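Local coordinates for endo-1,4-beta-mannanase (Eisenia fetida, PDB 5Y6T), which probably hydrolyses internal beta-1,4-mannosidic linkages in mannan polysaccharides, acting as a cold-adapted endo-mannanase of glycoside hydrolase family 5, at residues V111-A121 with V157-P168; M201-N209 with Y243-A252. All coordinates share one frame; numbering follows the deposited sequence.

Contact 1. Residues V111-A121 with V157-P168; sequences VLVFIVLWNGA and VALGGWEVMNEP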
loop_
_atom_site.group_PDB
_atom_site.type_symbol
_atom_site.label_atom_id
_atom_site.label_comp_id
_atom_site.label_asym_id
_atom_site.label_seq_id
_atom_site.Cartn_x
_atom_site.Cartn_y
_atom_site.Cartn_z
ATOM N N VAL A 111 1.813 -14.189 9.126
ATOM C CA VAL A 111 1.438 -12.808 8.786
ATOM C C VAL A 111 1.981 -12.452 7.394
ATOM O O VAL A 111 3.153 -12.684 7.092
ATOM C CB VAL A 111 2.048 -11.856 9.810
ATOM C CG1 VAL A 111 1.920 -10.405 9.435
ATOM C CG2 VAL A 111 1.457 -12.124 11.179
ATOM N N LEU A 112 1.072 -11.955 6.547
ATOM C CA LEU A 112 1.372 -11.473 5.220
ATOM C C LEU A 112 1.805 -10.005 5.256
ATOM O O LEU A 112 1.142 -9.147 5.846
ATOM C CB LEU A 112 0.137 -11.625 4.342
ATOM C CG LEU A 112 -0.082 -13.104 3.894
ATOM C CD1 LEU A 112 -1.495 -13.354 3.366
ATOM C CD2 LEU A 112 0.965 -13.541 2.884
ATOM N N VAL A 113 2.880 -9.707 4.559
ATOM C CA VAL A 113 3.523 -8.390 4.559
ATOM C C VAL A 113 3.305 -7.689 3.225
ATOM O O VAL A 113 3.556 -8.265 2.168
ATOM C CB VAL A 113 5.024 -8.556 4.799
ATOM C CG1 VAL A 113 5.781 -7.246 4.710
ATOM C CG2 VAL A 113 5.248 -9.108 6.241
ATOM N N PHE A 114 2.883 -6.433 3.301
ATOM C CA PHE A 114 2.722 -5.568 2.146
ATOM C C PHE A 114 3.703 -4.432 2.261
ATOM O O PHE A 114 3.682 -3.689 3.246
ATOM C CB PHE A 114 1.267 -5.118 2.008
ATOM C CG PHE A 114 0.319 -6.286 1.753
ATOM C CD1 PHE A 114 -0.073 -7.148 2.790
ATOM C CD2 PHE A 114 -0.075 -6.604 0.477
ATOM C CE1 PHE A 114 -0.911 -8.265 2.554
ATOM C CE2 PHE A 114 -0.901 -7.702 0.247
ATOM C CZ PHE A 114 -1.267 -8.558 1.277
ATOM N N ILE A 115 4.521 -4.292 1.249
ATOM C CA ILE A 115 5.719 -3.398 1.263
ATOM C C ILE A 115 5.513 -2.216 0.345
ATOM O O ILE A 115 5.337 -2.396 -0.846
ATOM C CB ILE A 115 7.015 -4.136 0.862
ATOM C CG1 ILE A 115 7.200 -5.434 1.680
ATOM C CG2 ILE A 115 8.226 -3.237 1.029
ATOM C CD1 ILE A 115 8.309 -6.338 1.184
ATOM N N VAL A 116 5.562 -1.025 0.940
ATOM C CA VAL A 116 5.362 0.225 0.251
ATOM C C VAL A 116 6.683 0.915 -0.044
ATOM O O VAL A 116 7.366 1.328 0.868
ATOM C CB VAL A 116 4.424 1.174 1.040
ATOM C CG1 VAL A 116 4.126 2.355 0.179
ATOM C CG2 VAL A 116 3.106 0.495 1.437
ATOM N N LEU A 117 6.986 1.145 -1.315
ATOM C CA LEU A 117 8.270 1.765 -1.679
ATOM C C LEU A 117 8.384 3.253 -1.358
ATOM O O LEU A 117 9.282 3.647 -0.597
ATOM C CB LEU A 117 8.542 1.541 -3.145
ATOM C CG LEU A 117 8.642 0.106 -3.661
ATOM C CD1 LEU A 117 8.872 0.024 -5.185
ATOM C CD2 LEU A 117 9.807 -0.629 -3.020
ATOM N N TRP A 118 7.440 4.029 -1.878
ATOM C CA TRP A 118 7.546 5.444 -1.860
ATOM C C TRP A 118 6.366 6.077 -1.141
ATOM O O TRP A 118 5.291 5.488 -1.091
ATOM C CB TRP A 118 7.619 6.015 -3.264
ATOM C CG TRP A 118 8.736 5.478 -4.075
ATOM C CD1 TRP A 118 8.619 4.587 -5.089
ATOM C CD2 TRP A 118 10.099 5.871 -4.051
ATOM N NE1 TRP A 118 9.818 4.374 -5.678
ATOM C CE2 TRP A 118 10.744 5.186 -5.082
ATOM C CE3 TRP A 118 10.849 6.791 -3.292
ATOM C CZ2 TRP A 118 12.118 5.291 -5.304
ATOM C CZ3 TRP A 118 12.158 6.927 -3.539
ATOM C CH2 TRP A 118 12.802 6.161 -4.538
ATOM N N ASN A 119 6.579 7.306 -0.634
ATOM C CA ASN A 119 5.483 8.112 -0.058
ATOM C C ASN A 119 5.122 9.328 -0.847
ATOM O O ASN A 119 5.979 10.104 -1.272
ATOM C CB ASN A 119 5.860 8.520 1.394
ATOM C CG ASN A 119 4.665 9.056 2.186
ATOM O OD1 ASN A 119 3.529 8.825 1.840
ATOM N ND2 ASN A 119 4.955 9.819 3.240
ATOM N N GLY A 120 3.843 9.396 -1.159
ATOM C CA GLY A 120 3.181 10.477 -1.807
ATOM C C GLY A 120 2.470 11.481 -0.907
ATOM O O GLY A 120 1.903 12.439 -1.397
ATOM N N ALA A 121 2.453 11.211 0.391
ATOM C CA ALA A 121 1.749 12.023 1.379
ATOM C C ALA A 121 2.644 13.113 1.993
ATOM O O ALA A 121 2.177 13.944 2.803
ATOM C CB ALA A 121 1.118 11.105 2.429
ATOM N N VAL A 157 7.320 -16.638 1.304
ATOM C CA VAL A 157 5.895 -16.954 1.342
ATOM C C VAL A 157 5.046 -15.900 2.047
ATOM O O VAL A 157 3.889 -15.686 1.709
ATOM C CB VAL A 157 5.686 -18.339 1.968
ATOM C CG1 VAL A 157 4.215 -18.663 2.020
ATOM C CG2 VAL A 157 6.354 -19.346 1.021
ATOM N N ALA A 158 5.636 -15.222 3.014
ATOM C CA ALA A 158 4.926 -14.153 3.743
ATOM C C ALA A 158 4.893 -12.833 2.996
ATOM O O ALA A 158 4.387 -11.835 3.578
ATOM C CB ALA A 158 5.547 -13.922 5.105
ATOM N N LEU A 159 5.469 -12.753 1.790
ATOM C CA LEU A 159 5.409 -11.493 1.025
ATOM C C LEU A 159 4.038 -11.456 0.369
ATOM O O LEU A 159 3.800 -12.148 -0.621
ATOM C CB LEU A 159 6.495 -11.429 0.000
ATOM C CG LEU A 159 6.710 -10.232 -0.927
ATOM C CD1 LEU A 159 6.150 -8.951 -0.348
ATOM C CD2 LEU A 159 8.185 -10.092 -1.320
ATOM N N GLY A 160 3.146 -10.673 0.902
ATOM C CA GLY A 160 1.813 -10.591 0.331
ATOM C C GLY A 160 1.753 -9.783 -0.936
ATOM O O GLY A 160 1.043 -10.184 -1.894
ATOM N N GLY A 161 2.456 -8.655 -0.938
ATOM C CA GLY A 161 2.526 -7.820 -2.085
ATOM C C GLY A 161 3.362 -6.569 -1.935
ATOM O O GLY A 161 3.812 -6.245 -0.834
ATOM N N TRP A 162 3.621 -5.949 -3.050
ATOM C CA TRP A 162 4.344 -4.673 -3.130
ATOM C C TRP A 162 3.343 -3.568 -3.461
ATOM O O TRP A 162 2.314 -3.805 -4.087
ATOM C CB TRP A 162 5.386 -4.711 -4.236
ATOM C CG TRP A 162 6.532 -5.657 -4.022
ATOM C CD1 TRP A 162 6.569 -6.964 -4.411
ATOM C CD2 TRP A 162 7.730 -5.419 -3.290
ATOM N NE1 TRP A 162 7.715 -7.558 -4.035
ATOM C CE2 TRP A 162 8.496 -6.624 -3.364
ATOM C CE3 TRP A 162 8.287 -4.284 -2.664
ATOM C CZ2 TRP A 162 9.725 -6.778 -2.692
ATOM C CZ3 TRP A 162 9.523 -4.419 -2.065
ATOM C CH2 TRP A 162 10.257 -5.638 -2.130
ATOM N N GLU A 163 3.729 -2.328 -3.149
ATOM C CA GLU A 163 2.961 -1.141 -3.407
ATOM C C GLU A 163 3.911 -0.038 -3.786
ATOM O O GLU A 163 4.846 0.257 -3.068
ATOM C CB GLU A 163 2.135 -0.696 -2.176
ATOM C CG GLU A 163 1.318 0.530 -2.367
ATOM C CD GLU A 163 0.423 0.870 -1.199
ATOM O OE1 GLU A 163 0.141 -0.028 -0.361
ATOM O OE2 GLU A 163 0.006 2.019 -1.108
ATOM N N VAL A 164 3.742 0.527 -4.985
ATOM C CA VAL A 164 4.710 1.502 -5.402
ATOM C C VAL A 164 4.727 2.751 -4.561
ATOM O O VAL A 164 5.803 3.263 -4.314
ATOM C CB VAL A 164 4.629 1.812 -6.947
ATOM C CG1 VAL A 164 5.523 2.990 -7.340
ATOM C CG2 VAL A 164 5.012 0.546 -7.718
ATOM N N MET A 165 3.549 3.314 -4.331
ATOM C CA MET A 165 3.444 4.616 -3.699
ATOM C C MET A 165 2.241 4.786 -2.817
ATOM O O MET A 165 1.113 4.568 -3.251
ATOM C CB MET A 165 3.483 5.712 -4.738
ATOM C CG MET A 165 3.525 7.088 -4.097
ATOM S SD MET A 165 3.388 8.443 -5.281
ATOM C CE MET A 165 4.924 8.316 -6.225
ATOM N N ASN A 166 2.461 5.158 -1.559
ATOM C CA ASN A 166 1.362 5.571 -0.714
ATOM C C ASN A 166 0.757 6.898 -1.137
ATOM O O ASN A 166 1.487 7.860 -1.223
ATOM C CB ASN A 166 1.860 5.720 0.703
ATOM C CG ASN A 166 0.777 6.238 1.617
ATOM O OD1 ASN A 166 -0.215 5.544 1.851
ATOM N ND2 ASN A 166 0.974 7.463 2.152
ATOM N N GLU A 167 -0.561 6.948 -1.342
ATOM C CA GLU A 167 -1.277 8.230 -1.590
ATOM C C GLU A 167 -0.571 9.144 -2.607
ATOM O O GLU A 167 -0.188 10.251 -2.298
ATOM C CB GLU A 167 -1.487 8.943 -0.259
ATOM C CG GLU A 167 -2.351 8.103 0.682
ATOM C CD GLU A 167 -2.761 8.791 1.974
ATOM O OE1 GLU A 167 -2.248 9.939 2.242
ATOM O OE2 GLU A 167 -3.609 8.207 2.682
ATOM N N PRO A 168 -0.509 8.748 -3.879
ATOM C CA PRO A 168 0.032 9.628 -4.903
ATOM C C PRO A 168 -0.671 10.939 -4.971
ATOM O O PRO A 168 -0.097 11.924 -5.430
ATOM C CB PRO A 168 -0.184 8.847 -6.195
ATOM C CG PRO A 168 -0.317 7.409 -5.780
ATOM C CD PRO A 168 -0.976 7.456 -4.442
#

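Contact 2. Residues M201-N209 with Y243-A252; sequences MQRLQSFIN and YYTDNCLIDA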
loop_
_atom_site.group_PDB
_atom_site.type_symbol
_atom_site.label_atom_id
_atom_site.label_comp_id
_atom_site.label_asym_id
_atom_site.label_seq_id
_atom_site.Cartn_x
_atom_site.Cartn_y
_atom_site.Cartn_z
ATOM N N MET A 201 -0.613 14.277 -12.890
ATOM C CA MET A 201 -1.082 12.910 -12.764
ATOM C C MET A 201 -0.433 11.931 -13.713
ATOM O O MET A 201 -0.034 10.813 -13.303
ATOM C CB MET A 201 -2.623 12.871 -12.900
ATOM C CG MET A 201 -3.174 11.445 -12.782
ATOM S SD MET A 201 -2.915 10.634 -11.207
ATOM C CE MET A 201 -4.235 11.356 -10.241
ATOM N N GLN A 202 -0.297 12.322 -14.985
ATOM C CA GLN A 202 0.371 11.445 -15.950
ATOM C C GLN A 202 1.746 10.978 -15.501
ATOM O O GLN A 202 2.090 9.781 -15.747
ATOM C CB GLN A 202 0.459 12.116 -17.299
ATOM C CG GLN A 202 1.101 11.235 -18.359
ATOM C CD GLN A 202 2.586 11.362 -18.506
ATOM O OE1 GLN A 202 3.181 12.433 -18.237
ATOM N NE2 GLN A 202 3.207 10.277 -18.960
ATOM N N ARG A 203 2.544 11.860 -14.838
ATOM C CA ARG A 203 3.880 11.465 -14.399
ATOM C C ARG A 203 3.830 10.461 -13.229
ATOM O O ARG A 203 4.644 9.529 -13.167
ATOM C CB ARG A 203 4.720 12.691 -14.051
ATOM C CG ARG A 203 4.992 13.599 -15.238
ATOM C CD ARG A 203 6.043 14.619 -14.853
ATOM N NE ARG A 203 6.500 15.500 -15.942
ATOM C CZ ARG A 203 7.489 15.203 -16.797
ATOM N NH1 ARG A 203 8.119 14.037 -16.753
ATOM N NH2 ARG A 203 7.870 16.099 -17.684
ATOM N N LEU A 204 2.831 10.632 -12.341
ATOM C CA LEU A 204 2.630 9.706 -11.217
ATOM C C LEU A 204 2.214 8.343 -11.714
ATOM O O LEU A 204 2.771 7.302 -11.290
ATOM C CB LEU A 204 1.631 10.240 -10.216
ATOM C CG LEU A 204 2.088 11.567 -9.573
ATOM C CD1 LEU A 204 0.974 12.133 -8.692
ATOM C CD2 LEU A 204 3.366 11.413 -8.752
ATOM N N GLN A 205 1.221 8.344 -12.603
ATOM C CA GLN A 205 0.829 7.109 -13.253
ATOM C C GLN A 205 1.940 6.402 -13.986
ATOM O O GLN A 205 2.036 5.166 -13.934
ATOM C CB GLN A 205 -0.363 7.316 -14.198
ATOM C CG GLN A 205 -1.670 7.721 -13.509
ATOM C CD GLN A 205 -2.634 8.356 -14.508
ATOM O OE1 GLN A 205 -2.256 9.213 -15.349
ATOM N NE2 GLN A 205 -3.901 8.031 -14.370
ATOM N N SER A 206 2.712 7.155 -14.775
ATOM C CA SER A 206 3.863 6.559 -15.491
ATOM C C SER A 206 4.847 5.901 -14.520
ATOM O O SER A 206 5.278 4.789 -14.736
ATOM C CB SER A 206 4.511 7.636 -16.381
ATOM O OG SER A 206 5.579 7.049 -17.124
ATOM N N PHE A 207 5.174 6.622 -13.431
ATOM C CA PHE A 207 6.107 6.176 -12.362
ATOM C C PHE A 207 5.594 4.848 -11.783
ATOM O O PHE A 207 6.345 3.901 -11.651
ATOM C CB PHE A 207 6.226 7.316 -11.317
ATOM C CG PHE A 207 7.176 7.072 -10.165
ATOM C CD1 PHE A 207 8.551 7.203 -10.339
ATOM C CD2 PHE A 207 6.700 6.866 -8.907
ATOM C CE1 PHE A 207 9.402 7.124 -9.269
ATOM C CE2 PHE A 207 7.550 6.805 -7.806
ATOM C CZ PHE A 207 8.921 6.878 -8.019
ATOM N N ILE A 208 4.300 4.810 -11.532
ATOM C CA ILE A 208 3.666 3.652 -11.002
ATOM C C ILE A 208 3.666 2.491 -12.009
ATOM O O ILE A 208 3.951 1.317 -11.639
ATOM C CB ILE A 208 2.236 3.969 -10.463
ATOM C CG1 ILE A 208 2.372 4.905 -9.230
ATOM C CG2 ILE A 208 1.488 2.703 -10.088
ATOM C CD1 ILE A 208 1.128 5.712 -8.996
ATOM N N ASN A 209 3.210 2.761 -13.211
ATOM C CA ASN A 209 3.117 1.757 -14.248
ATOM C C ASN A 209 4.470 1.074 -14.471
ATOM O O ASN A 209 4.558 -0.154 -14.519
ATOM C CB ASN A 209 2.648 2.429 -15.548
ATOM C CG ASN A 209 2.707 1.474 -16.772
ATOM O OD1 ASN A 209 3.431 1.747 -17.723
ATOM N ND2 ASN A 209 1.927 0.376 -16.739
ATOM N N TYR A 243 -7.944 6.405 -11.349
ATOM C CA TYR A 243 -6.710 6.766 -12.018
ATOM C C TYR A 243 -5.750 5.618 -12.138
ATOM O O TYR A 243 -4.745 5.739 -12.802
ATOM C CB TYR A 243 -6.065 7.930 -11.297
ATOM C CG TYR A 243 -6.844 9.141 -11.453
ATOM C CD1 TYR A 243 -6.739 9.934 -12.608
ATOM C CD2 TYR A 243 -7.705 9.568 -10.440
ATOM C CE1 TYR A 243 -7.514 11.045 -12.742
ATOM C CE2 TYR A 243 -8.506 10.716 -10.578
ATOM C CZ TYR A 243 -8.381 11.468 -11.748
ATOM O OH TYR A 243 -9.161 12.603 -11.898
ATOM N N TYR A 244 -6.084 4.452 -11.579
ATOM C CA TYR A 244 -5.082 3.372 -11.502
ATOM C C TYR A 244 -5.602 2.082 -12.144
ATOM O O TYR A 244 -5.106 0.994 -11.884
ATOM C CB TYR A 244 -4.644 3.135 -10.017
ATOM C CG TYR A 244 -4.235 4.433 -9.379
ATOM C CD1 TYR A 244 -3.033 4.988 -9.649
ATOM C CD2 TYR A 244 -5.148 5.187 -8.645
ATOM C CE1 TYR A 244 -2.677 6.238 -9.166
ATOM C CE2 TYR A 244 -4.773 6.399 -8.107
ATOM C CZ TYR A 244 -3.537 6.928 -8.364
ATOM O OH TYR A 244 -3.200 8.195 -7.835
ATOM N N THR A 245 -6.563 2.253 -13.044
ATOM C CA THR A 245 -6.993 1.163 -13.903
ATOM C C THR A 245 -5.877 0.738 -14.814
ATOM O O THR A 245 -4.952 1.487 -15.077
ATOM C CB THR A 245 -8.179 1.577 -14.774
ATOM O OG1 THR A 245 -7.764 2.639 -15.627
ATOM C CG2 THR A 245 -9.371 2.037 -13.897
ATOM N N ASP A 246 -5.996 -0.475 -15.363
ATOM C CA ASP A 246 -5.010 -0.974 -16.332
ATOM C C ASP A 246 -4.889 -0.009 -17.482
ATOM O O ASP A 246 -3.794 0.358 -17.874
ATOM C CB ASP A 246 -5.410 -2.332 -16.894
ATOM C CG ASP A 246 -5.481 -3.417 -15.858
ATOM O OD1 ASP A 246 -5.321 -3.227 -14.637
ATOM O OD2 ASP A 246 -5.653 -4.555 -16.278
ATOM N N ASN A 247 -6.028 0.480 -17.977
ATOM C CA ASN A 247 -5.959 1.343 -19.121
ATOM C C ASN A 247 -5.248 2.666 -18.789
ATOM O O ASN A 247 -4.403 3.054 -19.565
ATOM C CB ASN A 247 -7.340 1.645 -19.684
ATOM C CG ASN A 247 -7.266 2.518 -20.893
ATOM O OD1 ASN A 247 -6.931 2.051 -21.989
ATOM N ND2 ASN A 247 -7.507 3.803 -20.700
ATOM N N CYS A 248 -5.535 3.287 -17.649
ATOM C CA CYS A 248 -4.853 4.563 -17.310
ATOM C C CYS A 248 -3.344 4.379 -17.068
ATOM O O CYS A 248 -2.568 5.289 -17.450
ATOM C CB CYS A 248 -5.535 5.292 -16.201
ATOM S SG CYS A 248 -7.172 5.924 -16.633
ATOM N N LEU A 249 -2.955 3.357 -16.321
ATOM C CA LEU A 249 -1.506 3.092 -16.002
ATOM C C LEU A 249 -0.749 2.800 -17.272
ATOM O O LEU A 249 0.293 3.355 -17.519
ATOM C CB LEU A 249 -1.307 1.963 -15.045
ATOM C CG LEU A 249 -1.812 2.281 -13.635
ATOM C CD1 LEU A 249 -1.522 1.198 -12.665
ATOM C CD2 LEU A 249 -1.208 3.582 -13.108
ATOM N N ILE A 250 -1.318 1.981 -18.136
ATOM C CA ILE A 250 -0.663 1.706 -19.431
ATOM C C ILE A 250 -0.627 2.913 -20.345
ATOM O O ILE A 250 0.413 3.157 -21.011
ATOM C CB ILE A 250 -1.302 0.486 -20.152
ATOM C CG1 ILE A 250 -1.136 -0.804 -19.341
ATOM C CG2 ILE A 250 -0.584 0.208 -21.488
ATOM C CD1 ILE A 250 -2.054 -1.944 -19.697
ATOM N N ASP A 251 -1.706 3.702 -20.372
ATOM C CA ASP A 251 -1.752 4.922 -21.184
ATOM C C ASP A 251 -0.633 5.875 -20.755
ATOM O O ASP A 251 0.137 6.407 -21.604
ATOM C CB ASP A 251 -3.087 5.592 -21.100
ATOM C CG ASP A 251 -3.358 6.486 -22.291
ATOM O OD1 ASP A 251 -2.393 6.700 -23.052
ATOM O OD2 ASP A 251 -4.504 6.975 -22.426
ATOM N N ALA A 252 -0.402 5.951 -19.456
ATOM C CA ALA A 252 0.627 6.848 -18.902
ATOM C C ALA A 252 2.038 6.372 -19.085
ATOM O O ALA A 252 2.915 7.199 -19.414
ATOM C CB ALA A 252 0.323 7.085 -17.422
#

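Contact 1. Residues V111-A121 with V157-P168
I115 lies over one face of W162, its CD1 4.0 Å from the centroid of the W162 six-membered ring, a CH-pi contact; L159 CD1 shares this face and touches I115 CD1. One face of F114 takes G160 CA, 4.1 Å from the F114 ring centroid. W118 instead offers an edge: V164 O lies near the indole plane, 3.2 Å from W118 CD1.

The two strands pair in parallel between these groups, F114 on one face of the sheet and I115, W162 and W118 on the other, with a beta bulge where V113 O accepts from G160 N (2.8 Å) and weakly from G161 N.

N119 CG stands anti to the backbone N (chi1 -166°), which sets its amide alongside that of N166, the planes 38° apart. N166 ND2 donates to N119 OD1 (2.9 Å, 168°), while A121 N reaches this oxygen from the opposite face in an Asx turn.

R67 forms a salt bridge with E163 OE2 and a hydrogen bond to N166 OD1. E167 OE2 bonds to H266 ND1, and it and N166 ND2 hold a Tris, probably from the crystallisation liquor. Gripped thus, both amides should be fixed in rotation beside a pocket that, as in GH5 relatives, probably forms the active site.

Contact 2. Residues M201-N209 with Y243-A252
M201 CE sits over one face of Y243, 3.8 Å from the Y243 ring centroid, with the sulfur oblique to the ring in a Met-aromatic contact. Bends at chi2 and chi3 (63° and 80°) fold the methionine chain back so that its methyl makes the closest approach to the ring. I208 splits its branches: CD1 meets Y244 CE1 at 3.8 Å, whereas CG2 meets L249 CD2 at 4.1 Å. The tightest apolar touch joins Q205 CB to A252 CB, 3.3 Å apart, and L249 CD2 packs beside the same glutamine.

Farther out, Q205 NE2 lies at the edge of the Y243 ring, in the ring plane, and donates to Y243 O (2.9 Å) on a lone pair in the carbonyl plane; the same NE2 also donates to C182 O. N209 packs its CB and CG against L249 O, while its ND2 bonds to the carbonyls of D255 and G258. At the rim Q202 NE2 donates to A252 O (3.1 Å), the acceptor lying near the amide plane of Q202.

T245 N-caps helix 246-253 by accepting from C248 N at T245 OG1 (3.1 Å), and C248 is tied to C182 by a disulfide. The axes of the two short helical segments approach to 7.8 Å at 97°, nearly perpendicular. Here the barrel helix 201-218 meets a helix from the connection between strands 223-228 and 262-266, on the outer layer of a GH5 (beta/alpha)8 barrel.

In the fold
The contacts lie about 17 Å apart, centre to centre, and come in series along the chain: contact 1 closes before contact 2 opens. Contact 1 pairs neighbouring parallel strands close to the middle of the barrel; contact 2 packs two helices farther out, with its centre about 16 Å from the centre of the chain. Helix 201-218 is the next regular element after strand 165-166, and it leads on to strand 223-228, which pairs with 159-163. The two regions meet directly: F207 CE2 is 3.4 Å from M165 CE, F207 CZ is 3.5 Å from W118 NE1, and P168 packs on L204 and Y244. The strand ends beside the probable active site therefore pack directly against helix 201-218.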